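Side-chain contacts in glucose-6-phosphate 1-dehydrogenase (PDB 7E6I), which catalyses the NADP+-dependent oxidation of glucose 6-phosphate to 6-phospho-D-glucono-1,5-lactone, the rate-limiting first step of the oxidative pentose phosphate pathway: residues A[128-133]-A[166-171]; A[135-140]-A[170-175]; A[195-200]-A[205-210]. One frame throughout, in Å; residues are numbered along the deposited sequence.

Interaction 1 of 3, residues A[128-133]-A[166-171]; sequences IFIDVC and QEKLAP
Ile130 meets Lys168 and Leu169 with the end of its long branch: chi1 of -80° sets CG1 opposite the carbonyl carbon, and a further turn at chi2 carries CD1 out from helix 126-139 to the backbone of the neighbouring helix. On the Leu169 side, chi1 of -170° does the complementary job, swinging CG opposite the backbone N and bringing the isobutyl group back towards the first helix, although its CB starts off to one side.

The methyl Ile130 CD1 touches Lys168 CB at 3.6 Å and lies 3.8 Å from Leu169 N, so it rests on the helix surface where one residue passes into the next. Its other partner is Leu169 CB, at 4.1 Å. The shorter branch is used as well: Ile130 CG2 packs on Lys168 CD at 4.0 Å, the two side chains crossing at about a right angle. Deeper in, Cys133 SG meets Leu169 CD1 at 3.9 Å, and Cys133 also touches Leu172 beyond the helix.

No hydrogen bond spans the two segments; the contact is van der Waals packing of aliphatic groups and one sulfur, from a solvent-exposed lysine down to buried Cys133 and Leu169. Side-by-side packing of this kind joins successive crossover helices on one face of a parallel sheet, here that of the Rossmann-type nucleotide-binding domain.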
loop_
_atom_site.group_PDB
_atom_site.type_symbol
_atom_site.label_atom_id
_atom_site.label_comp_id
_atom_site.label_asym_id
_atom_site.label_seq_id
_atom_site.Cartn_x
_atom_site.Cartn_y
_atom_site.Cartn_z
ATOM N N ILE A 128 -12.337 7.075 15.112
ATOM C CA ILE A 128 -11.750 7.115 16.441
ATOM C C ILE A 128 -10.376 7.808 16.467
ATOM O O ILE A 128 -9.988 8.313 17.535
ATOM C CB ILE A 128 -11.699 5.692 17.045
ATOM C CG1 ILE A 128 -13.133 5.134 17.078
ATOM C CG2 ILE A 128 -11.198 5.680 18.477
ATOM C CD1 ILE A 128 -13.280 3.641 16.877
ATOM N N PHE A 129 -9.672 7.923 15.321
ATOM C CA PHE A 129 -8.458 8.743 15.206
ATOM C C PHE A 129 -8.613 10.079 15.874
ATOM O O PHE A 129 -7.783 10.479 16.695
ATOM C CB PHE A 129 -8.078 9.140 13.768
ATOM C CG PHE A 129 -7.663 8.054 12.899
ATOM C CD1 PHE A 129 -7.458 6.789 13.382
ATOM C CD2 PHE A 129 -7.511 8.310 11.550
ATOM C CE1 PHE A 129 -7.102 5.787 12.527
ATOM C CE2 PHE A 129 -7.173 7.313 10.687
ATOM C CZ PHE A 129 -6.959 6.044 11.174
ATOM N N ILE A 130 -9.605 10.838 15.393
ATOM C CA ILE A 130 -9.685 12.249 15.739
ATOM C C ILE A 130 -9.899 12.409 17.236
ATOM O O ILE A 130 -9.325 13.311 17.866
ATOM C CB ILE A 130 -10.787 12.945 14.916
ATOM C CG1 ILE A 130 -10.281 13.255 13.522
ATOM C CG2 ILE A 130 -11.148 14.270 15.531
ATOM C CD1 ILE A 130 -8.989 14.051 13.508
ATOM N N ASP A 131 -10.697 11.529 17.838
ATOM C CA ASP A 131 -10.825 11.576 19.282
ATOM C C ASP A 131 -9.484 11.303 19.940
ATOM O O ASP A 131 -9.016 12.104 20.756
ATOM C CB ASP A 131 -11.898 10.592 19.757
ATOM C CG ASP A 131 -13.290 10.976 19.280
ATOM O OD1 ASP A 131 -13.424 12.093 18.735
ATOM O OD2 ASP A 131 -14.249 10.177 19.440
ATOM N N VAL A 132 -8.824 10.202 19.567
ATOM C CA VAL A 132 -7.554 9.857 20.206
ATOM C C VAL A 132 -6.504 10.926 19.943
ATOM O O VAL A 132 -5.718 11.278 20.831
ATOM C CB VAL A 132 -7.069 8.475 19.742
ATOM C CG1 VAL A 132 -5.733 8.136 20.419
ATOM C CG2 VAL A 132 -8.128 7.426 20.034
ATOM N N CYS A 133 -6.463 11.456 18.722
ATOM C CA CYS A 133 -5.480 12.491 18.416
ATOM C C CYS A 133 -5.706 13.728 19.276
ATOM O O CYS A 133 -4.758 14.271 19.855
ATOM C CB CYS A 133 -5.518 12.832 16.927
ATOM S SG CYS A 133 -4.660 11.584 15.908
ATOM N N GLN A 166 -8.821 15.753 7.555
ATOM C CA GLN A 166 -7.545 16.456 7.625
ATOM C C GLN A 166 -7.694 17.828 8.275
ATOM O O GLN A 166 -6.779 18.302 8.969
ATOM C CB GLN A 166 -6.936 16.586 6.228
ATOM C CG GLN A 166 -5.600 17.331 6.222
ATOM C CD GLN A 166 -4.583 16.764 7.222
ATOM O OE1 GLN A 166 -4.655 15.596 7.612
ATOM N NE2 GLN A 166 -3.610 17.591 7.618
ATOM N N GLU A 167 -8.834 18.488 8.044
ATOM C CA GLU A 167 -9.114 19.749 8.726
ATOM C C GLU A 167 -9.063 19.573 10.238
ATOM O O GLU A 167 -8.598 20.459 10.957
ATOM C CB GLU A 167 -10.481 20.276 8.299
ATOM C CG GLU A 167 -10.432 21.293 7.175
ATOM C CD GLU A 167 -11.805 21.567 6.567
ATOM O OE1 GLU A 167 -12.828 21.283 7.239
ATOM O OE2 GLU A 167 -11.863 22.069 5.417
ATOM N N LYS A 168 -9.538 18.432 10.737
ATOM C CA LYS A 168 -9.521 18.179 12.171
ATOM C C LYS A 168 -8.154 17.707 12.636
ATOM O O LYS A 168 -7.785 17.923 13.794
ATOM C CB LYS A 168 -10.594 17.140 12.539
ATOM C CG LYS A 168 -12.032 17.582 12.264
ATOM C CD LYS A 168 -13.063 16.615 12.847
ATOM C CE LYS A 168 -13.894 15.932 11.766
ATOM N NZ LYS A 168 -14.868 14.943 12.323
ATOM N N LEU A 169 -7.396 17.071 11.754
ATOM C CA LEU A 169 -6.123 16.475 12.133
ATOM C C LEU A 169 -4.996 17.504 12.140
ATOM O O LEU A 169 -4.141 17.485 13.032
ATOM C CB LEU A 169 -5.815 15.333 11.164
ATOM C CG LEU A 169 -4.664 14.386 11.455
ATOM C CD1 LEU A 169 -4.561 14.069 12.945
ATOM C CD2 LEU A 169 -4.897 13.130 10.647
ATOM N N ALA A 170 -5.001 18.416 11.161
ATOM C CA ALA A 170 -3.901 19.363 10.978
ATOM C C ALA A 170 -3.595 20.239 12.193
ATOM O O ALA A 170 -2.401 20.468 12.463
ATOM C CB ALA A 170 -4.198 20.246 9.757
ATOM N N PRO A 171 -4.575 20.789 12.928
ATOM C CA PRO A 171 -4.225 21.561 14.132
ATOM C C PRO A 171 -3.709 20.704 15.262
ATOM O O PRO A 171 -3.184 21.245 16.240
ATOM C CB PRO A 171 -5.542 22.245 14.514
ATOM C CG PRO A 171 -6.351 22.237 13.257
ATOM C CD PRO A 171 -6.010 20.924 12.618
#

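Interaction 2 of 3, residues A[135-140]-A[170-175]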
loop_
_atom_site.group_PDB
_atom_site.type_symbol
_atom_site.label_atom_id
_atom_site.label_comp_id
_atom_site.label_asym_id
_atom_site.label_seq_id
_atom_site.Cartn_x
_atom_site.Cartn_y
_atom_site.Cartn_z
ATOM N N LYS A 135 -7.107 13.736 22.232
ATOM C CA LYS A 135 -6.728 13.395 23.597
ATOM C C LYS A 135 -5.212 13.385 23.774
ATOM O O LYS A 135 -4.689 13.943 24.745
ATOM C CB LYS A 135 -7.331 12.049 23.972
ATOM C CG LYS A 135 -8.843 12.054 24.049
ATOM C CD LYS A 135 -9.329 12.851 25.234
ATOM C CE LYS A 135 -10.722 13.396 24.974
ATOM N NZ LYS A 135 -10.929 14.730 25.590
ATOM N N LEU A 136 -4.484 12.752 22.847
ATOM C CA LEU A 136 -3.025 12.778 22.914
ATOM C C LEU A 136 -2.493 14.205 22.915
ATOM O O LEU A 136 -1.553 14.529 23.650
ATOM C CB LEU A 136 -2.424 12.004 21.745
ATOM C CG LEU A 136 -2.559 10.491 21.732
ATOM C CD1 LEU A 136 -2.098 9.970 20.368
ATOM C CD2 LEU A 136 -1.755 9.885 22.861
ATOM N N LYS A 137 -3.082 15.071 22.094
ATOM C CA LYS A 137 -2.626 16.454 22.029
ATOM C C LYS A 137 -3.021 17.241 23.277
ATOM O O LYS A 137 -2.255 18.096 23.729
ATOM C CB LYS A 137 -3.176 17.108 20.761
ATOM C CG LYS A 137 -2.626 18.482 20.458
ATOM C CD LYS A 137 -1.103 18.498 20.275
ATOM C CE LYS A 137 -0.647 19.855 19.728
ATOM N NZ LYS A 137 0.809 19.888 19.405
ATOM N N GLU A 138 -4.201 16.976 23.847
ATOM C CA GLU A 138 -4.627 17.686 25.053
ATOM C C GLU A 138 -3.898 17.201 26.302
ATOM O O GLU A 138 -3.667 17.996 27.219
ATOM C CB GLU A 138 -6.143 17.542 25.274
ATOM C CG GLU A 138 -7.051 17.912 24.072
ATOM C CD GLU A 138 -8.438 17.208 24.092
ATOM O OE1 GLU A 138 -9.473 17.873 23.832
ATOM O OE2 GLU A 138 -8.501 15.984 24.358
ATOM N N ASN A 139 -3.529 15.919 26.363
ATOM C CA ASN A 139 -3.073 15.307 27.605
ATOM C C ASN A 139 -1.652 14.767 27.567
ATOM O O ASN A 139 -0.973 14.820 28.591
ATOM C CB ASN A 139 -4.013 14.158 28.006
ATOM C CG ASN A 139 -5.429 14.631 28.283
ATOM O OD1 ASN A 139 -5.754 15.047 29.394
ATOM N ND2 ASN A 139 -6.282 14.575 27.267
ATOM N N LEU A 140 -1.181 14.255 26.433
ATOM C CA LEU A 140 0.060 13.483 26.380
ATOM C C LEU A 140 0.993 14.012 25.298
ATOM O O LEU A 140 1.518 13.257 24.480
ATOM C CB LEU A 140 -0.256 12.016 26.129
ATOM C CG LEU A 140 0.546 10.913 26.815
ATOM C CD1 LEU A 140 -0.111 9.578 26.501
ATOM C CD2 LEU A 140 2.011 10.909 26.410
ATOM N N ALA A 170 -5.001 18.416 11.161
ATOM C CA ALA A 170 -3.901 19.363 10.978
ATOM C C ALA A 170 -3.595 20.239 12.193
ATOM O O ALA A 170 -2.401 20.468 12.463
ATOM C CB ALA A 170 -4.198 20.246 9.757
ATOM N N PRO A 171 -4.575 20.789 12.928
ATOM C CA PRO A 171 -4.225 21.561 14.132
ATOM C C PRO A 171 -3.709 20.704 15.262
ATOM O O PRO A 171 -3.184 21.245 16.240
ATOM C CB PRO A 171 -5.542 22.245 14.514
ATOM C CG PRO A 171 -6.351 22.237 13.257
ATOM C CD PRO A 171 -6.010 20.924 12.618
ATOM N N LEU A 172 -3.827 19.386 15.169
ATOM C CA LEU A 172 -3.361 18.518 16.235
ATOM C C LEU A 172 -1.944 18.028 16.011
ATOM O O LEU A 172 -1.131 18.085 16.934
ATOM C CB LEU A 172 -4.304 17.317 16.398
ATOM C CG LEU A 172 -5.792 17.671 16.419
ATOM C CD1 LEU A 172 -6.691 16.435 16.524
ATOM C CD2 LEU A 172 -6.046 18.622 17.574
ATOM N N PHE A 173 -1.634 17.538 14.810
ATOM C CA PHE A 173 -0.324 16.975 14.519
ATOM C C PHE A 173 0.130 17.428 13.143
ATOM O O PHE A 173 -0.634 17.348 12.177
ATOM C CB PHE A 173 -0.358 15.452 14.595
ATOM C CG PHE A 173 -0.487 14.938 15.979
ATOM C CD1 PHE A 173 0.603 14.972 16.847
ATOM C CD2 PHE A 173 -1.705 14.452 16.439
ATOM C CE1 PHE A 173 0.497 14.505 18.141
ATOM C CE2 PHE A 173 -1.830 13.984 17.745
ATOM C CZ PHE A 173 -0.731 14.007 18.599
ATOM N N SER A 174 1.367 17.902 13.062
ATOM C CA SER A 174 1.933 18.355 11.803
ATOM C C SER A 174 2.332 17.173 10.918
ATOM O O SER A 174 2.403 16.017 11.354
ATOM C CB SER A 174 3.150 19.215 12.069
ATOM O OG SER A 174 4.175 18.377 12.563
ATOM N N GLU A 175 2.618 17.489 9.651
ATOM C CA GLU A 175 3.077 16.474 8.713
ATOM C C GLU A 175 4.327 15.775 9.220
ATOM O O GLU A 175 4.517 14.582 8.961
ATOM C CB GLU A 175 3.322 17.105 7.340
ATOM C CG GLU A 175 2.036 17.522 6.628
ATOM C CD GLU A 175 1.053 16.365 6.465
ATOM O OE1 GLU A 175 1.449 15.317 5.898
ATOM O OE2 GLU A 175 -0.117 16.500 6.906
#
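Lys137 reaches out from helix 126-139 and lays its aliphatic chain across the backbone carbonyl of Leu172. The closest approach is Lys137 CE to Leu172 O at 3.3 Å, with Lys137 CD at 3.4 Å from the same oxygen, so methylene groups come nearer to it than the ammonium nitrogen does. Chi1 of -172° points CG opposite the backbone N and a bend at chi2 then guides the chain over the loop. Leu172 adds a looser hydrophobic touch, its CD2 lying 4.5 Å from Lys137 CG, and it also packs on Ser134 one turn earlier in the helix.

The loop follows helix 159-169 and leads into strand 178-181 of the parallel Rossmann-type sheet; here it packs against helix 126-139, the crossover helix before that one. Phe173, a buried residue of this loop, turns the end of its ring towards the helix: CZ meets Leu136 CB at 4.1 Å, the methylene sitting at the ring edge, near its plane. Lys137 NZ lies above the ring plane but displaced past the rim, 6.0 Å from the centroid, at most a weak cation-pi attraction; Tyr141 gives this lysine another cation-pi partner and also touches Phe173.

Interaction 3 of 3, residues A[195-200]-A[205-210]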
loop_
_atom_site.group_PDB
_atom_site.type_symbol
_atom_site.label_atom_id
_atom_site.label_comp_id
_atom_site.label_asym_id
_atom_site.label_seq_id
_atom_site.Cartn_x
_atom_site.Cartn_y
_atom_site.Cartn_z
ATOM N N LEU A 195 15.106 3.137 -7.466
ATOM C CA LEU A 195 16.513 2.923 -7.782
ATOM C C LEU A 195 16.651 2.087 -9.039
ATOM O O LEU A 195 17.571 2.300 -9.836
ATOM C CB LEU A 195 17.205 2.258 -6.598
ATOM C CG LEU A 195 18.722 2.193 -6.550
ATOM C CD1 LEU A 195 19.388 3.401 -7.242
ATOM C CD2 LEU A 195 19.115 2.084 -5.072
ATOM N N MET A 196 15.738 1.128 -9.226
ATOM C CA MET A 196 15.711 0.324 -10.440
ATOM C C MET A 196 15.635 1.189 -11.687
ATOM O O MET A 196 16.388 0.980 -12.643
ATOM C CB MET A 196 14.528 -0.629 -10.395
ATOM C CG MET A 196 14.637 -1.818 -11.326
ATOM S SD MET A 196 12.991 -2.477 -11.662
ATOM C CE MET A 196 12.113 -0.968 -12.076
ATOM N N ARG A 197 14.724 2.169 -11.708
ATOM C CA ARG A 197 14.592 2.953 -12.935
ATOM C C ARG A 197 15.615 4.086 -12.994
ATOM O O ARG A 197 16.282 4.260 -14.017
ATOM C CB ARG A 197 13.153 3.483 -13.118
ATOM C CG ARG A 197 12.591 4.291 -11.978
ATOM C CD ARG A 197 11.136 4.799 -12.221
ATOM N NE ARG A 197 11.107 5.944 -13.131
ATOM C CZ ARG A 197 10.453 7.082 -12.907
ATOM N NH1 ARG A 197 9.755 7.248 -11.782
ATOM N NH2 ARG A 197 10.487 8.055 -13.823
ATOM N N PHE A 198 15.767 4.861 -11.915
ATOM C CA PHE A 198 16.678 6.005 -11.941
ATOM C C PHE A 198 18.146 5.604 -11.853
ATOM O O PHE A 198 19.019 6.363 -12.307
ATOM C CB PHE A 198 16.342 6.986 -10.810
ATOM C CG PHE A 198 15.048 7.734 -11.016
ATOM C CD1 PHE A 198 14.866 8.535 -12.126
ATOM C CD2 PHE A 198 14.004 7.620 -10.099
ATOM C CE1 PHE A 198 13.685 9.208 -12.320
ATOM C CE2 PHE A 198 12.813 8.305 -10.279
ATOM C CZ PHE A 198 12.659 9.102 -11.399
ATOM N N GLY A 199 18.447 4.437 -11.305
ATOM C CA GLY A 199 19.826 4.040 -11.204
ATOM C C GLY A 199 20.357 3.229 -12.356
ATOM O O GLY A 199 21.494 2.750 -12.271
ATOM N N ASN A 200 19.592 3.035 -13.436
ATOM C CA ASN A 200 20.049 2.198 -14.548
ATOM C C ASN A 200 19.705 2.873 -15.865
ATOM O O ASN A 200 18.526 2.962 -16.235
ATOM C CB ASN A 200 19.437 0.805 -14.467
ATOM C CG ASN A 200 19.915 0.049 -13.247
ATOM O OD1 ASN A 200 21.049 -0.434 -13.222
ATOM N ND2 ASN A 200 19.076 -0.014 -12.202
ATOM N N ALA A 205 16.884 5.756 -19.746
ATOM C CA ALA A 205 16.964 6.392 -21.054
ATOM C C ALA A 205 15.739 6.108 -21.902
ATOM O O ALA A 205 15.476 6.849 -22.852
ATOM C CB ALA A 205 18.208 5.919 -21.806
ATOM N N ALA A 206 14.992 5.052 -21.582
ATOM C CA ALA A 206 13.842 4.610 -22.359
ATOM C C ALA A 206 12.526 4.963 -21.690
ATOM O O ALA A 206 11.462 4.634 -22.222
ATOM C CB ALA A 206 13.909 3.092 -22.581
ATOM N N TRP A 207 12.584 5.608 -20.529
ATOM C CA TRP A 207 11.433 5.751 -19.641
ATOM C C TRP A 207 10.722 7.065 -19.951
ATOM O O TRP A 207 10.722 8.018 -19.164
ATOM C CB TRP A 207 11.892 5.703 -18.197
ATOM C CG TRP A 207 10.886 5.203 -17.258
ATOM C CD1 TRP A 207 9.914 5.929 -16.618
ATOM C CD2 TRP A 207 10.755 3.862 -16.797
ATOM N NE1 TRP A 207 9.189 5.110 -15.796
ATOM C CE2 TRP A 207 9.685 3.834 -15.888
ATOM C CE3 TRP A 207 11.433 2.675 -17.075
ATOM C CZ2 TRP A 207 9.273 2.662 -15.252
ATOM C CZ3 TRP A 207 11.023 1.509 -16.434
ATOM C CH2 TRP A 207 9.950 1.515 -15.541
ATOM N N ASN A 208 10.111 7.105 -21.129
ATOM C CA ASN A 208 9.579 8.360 -21.638
ATOM C C ASN A 208 8.643 8.026 -22.789
ATOM O O ASN A 208 8.639 6.903 -23.306
ATOM C CB ASN A 208 10.717 9.303 -22.079
ATOM C CG ASN A 208 11.759 8.588 -22.931
ATOM O OD1 ASN A 208 11.417 7.980 -23.958
ATOM N ND2 ASN A 208 13.025 8.616 -22.497
ATOM N N LYS A 209 7.855 9.025 -23.193
ATOM C CA LYS A 209 6.921 8.838 -24.292
ATOM C C LYS A 209 7.613 8.471 -25.598
ATOM O O LYS A 209 6.961 7.929 -26.499
ATOM C CB LYS A 209 6.079 10.098 -24.478
ATOM C CG LYS A 209 6.820 11.259 -25.095
ATOM C CD LYS A 209 6.081 12.574 -24.871
ATOM C CE LYS A 209 6.739 13.695 -25.672
ATOM N NZ LYS A 209 8.045 14.076 -25.091
ATOM N N GLU A 210 8.909 8.756 -25.738
ATOM C CA GLU A 210 9.595 8.400 -26.974
ATOM C C GLU A 210 9.808 6.897 -27.093
ATOM O O GLU A 210 10.019 6.403 -28.201
ATOM C CB GLU A 210 10.942 9.142 -27.075
ATOM C CG GLU A 210 10.818 10.653 -27.385
ATOM C CD GLU A 210 10.410 11.498 -26.165
ATOM O OE1 GLU A 210 10.715 11.096 -25.022
ATOM O OE2 GLU A 210 9.777 12.564 -26.346
#
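Arg197 and Trp207 meet flat on flat: the guanidinium lies over one face of the indole, group centres 4.2 Å apart and planes inclined by 23°. Overlap is concentrated on the five-membered ring. Arg197 NE sits 3.4 Å from Trp207 NE1, and Arg197 NH2 is 3.6 Å from Trp207 CD1. Arg197 NE and Trp207 NE1 are both donors, so this is a stack and not a hydrogen bond.

The arginine folds over the ring in two steps. Chi1 of 55° tucks CG between the backbone N and carbonyl carbon, and the bend at chi3, -77°, turns the guanidinium down onto the indole. Its base takes part too: Arg197 CB stands 4.2 Å above the centroid of the six-membered ring, almost on the normal, a CH-pi contact. The other face of the guanidinium is covered by Phe198, whose CZ lies 3.2 Å above its plane, leaving the charged group sandwiched between two aromatic side chains.

With the faces used for packing, the N-H groups serve carbonyls. Arg197 NH1 and NH2 donate to the oxygens of Leu252 and Met255, and Trp207 NE1 to that of Leu253. These carbonyls lie at and just beyond the C-terminal end of helix 236-254, whose dipole would probably favour the buried positive charge.

All this lies in the C-terminal domain, the Trp207 side chain about 9 Å from that of Leu380, assigned by similarity to the second NADP+ site. Trp207 also centres an inverse gamma turn. The indole meets the ring of Trp328 nearly perpendicularly, so the stack links helix 193-198 and the loop before strand 212-220 to the end of helix 236-254, with the indole also lying on strands 345-352 and 367-373 of the large mixed sheet.

From the N terminus, helix 126-139 comes first and supplies one side of both interaction 1 and interaction 2. The chain then runs through strand 146-152 and helix 159-169 before closing the two contacts on neighbouring, overlapping segments that share Ala170 and Pro171. Interaction 2 opens after interaction 1 and closes beyond it, so the loops overlap without either enclosing the other; they touch where Cys133 meets Leu172 and Phe173. Together they hold two crossover helices and the loop before strand 178-181 against one another in the nucleotide-binding domain. Interaction 3 follows in series, closing a short loop round helix 201-204 in the C-terminal domain; the centres of interactions 1 and 3 are about 40 Å apart.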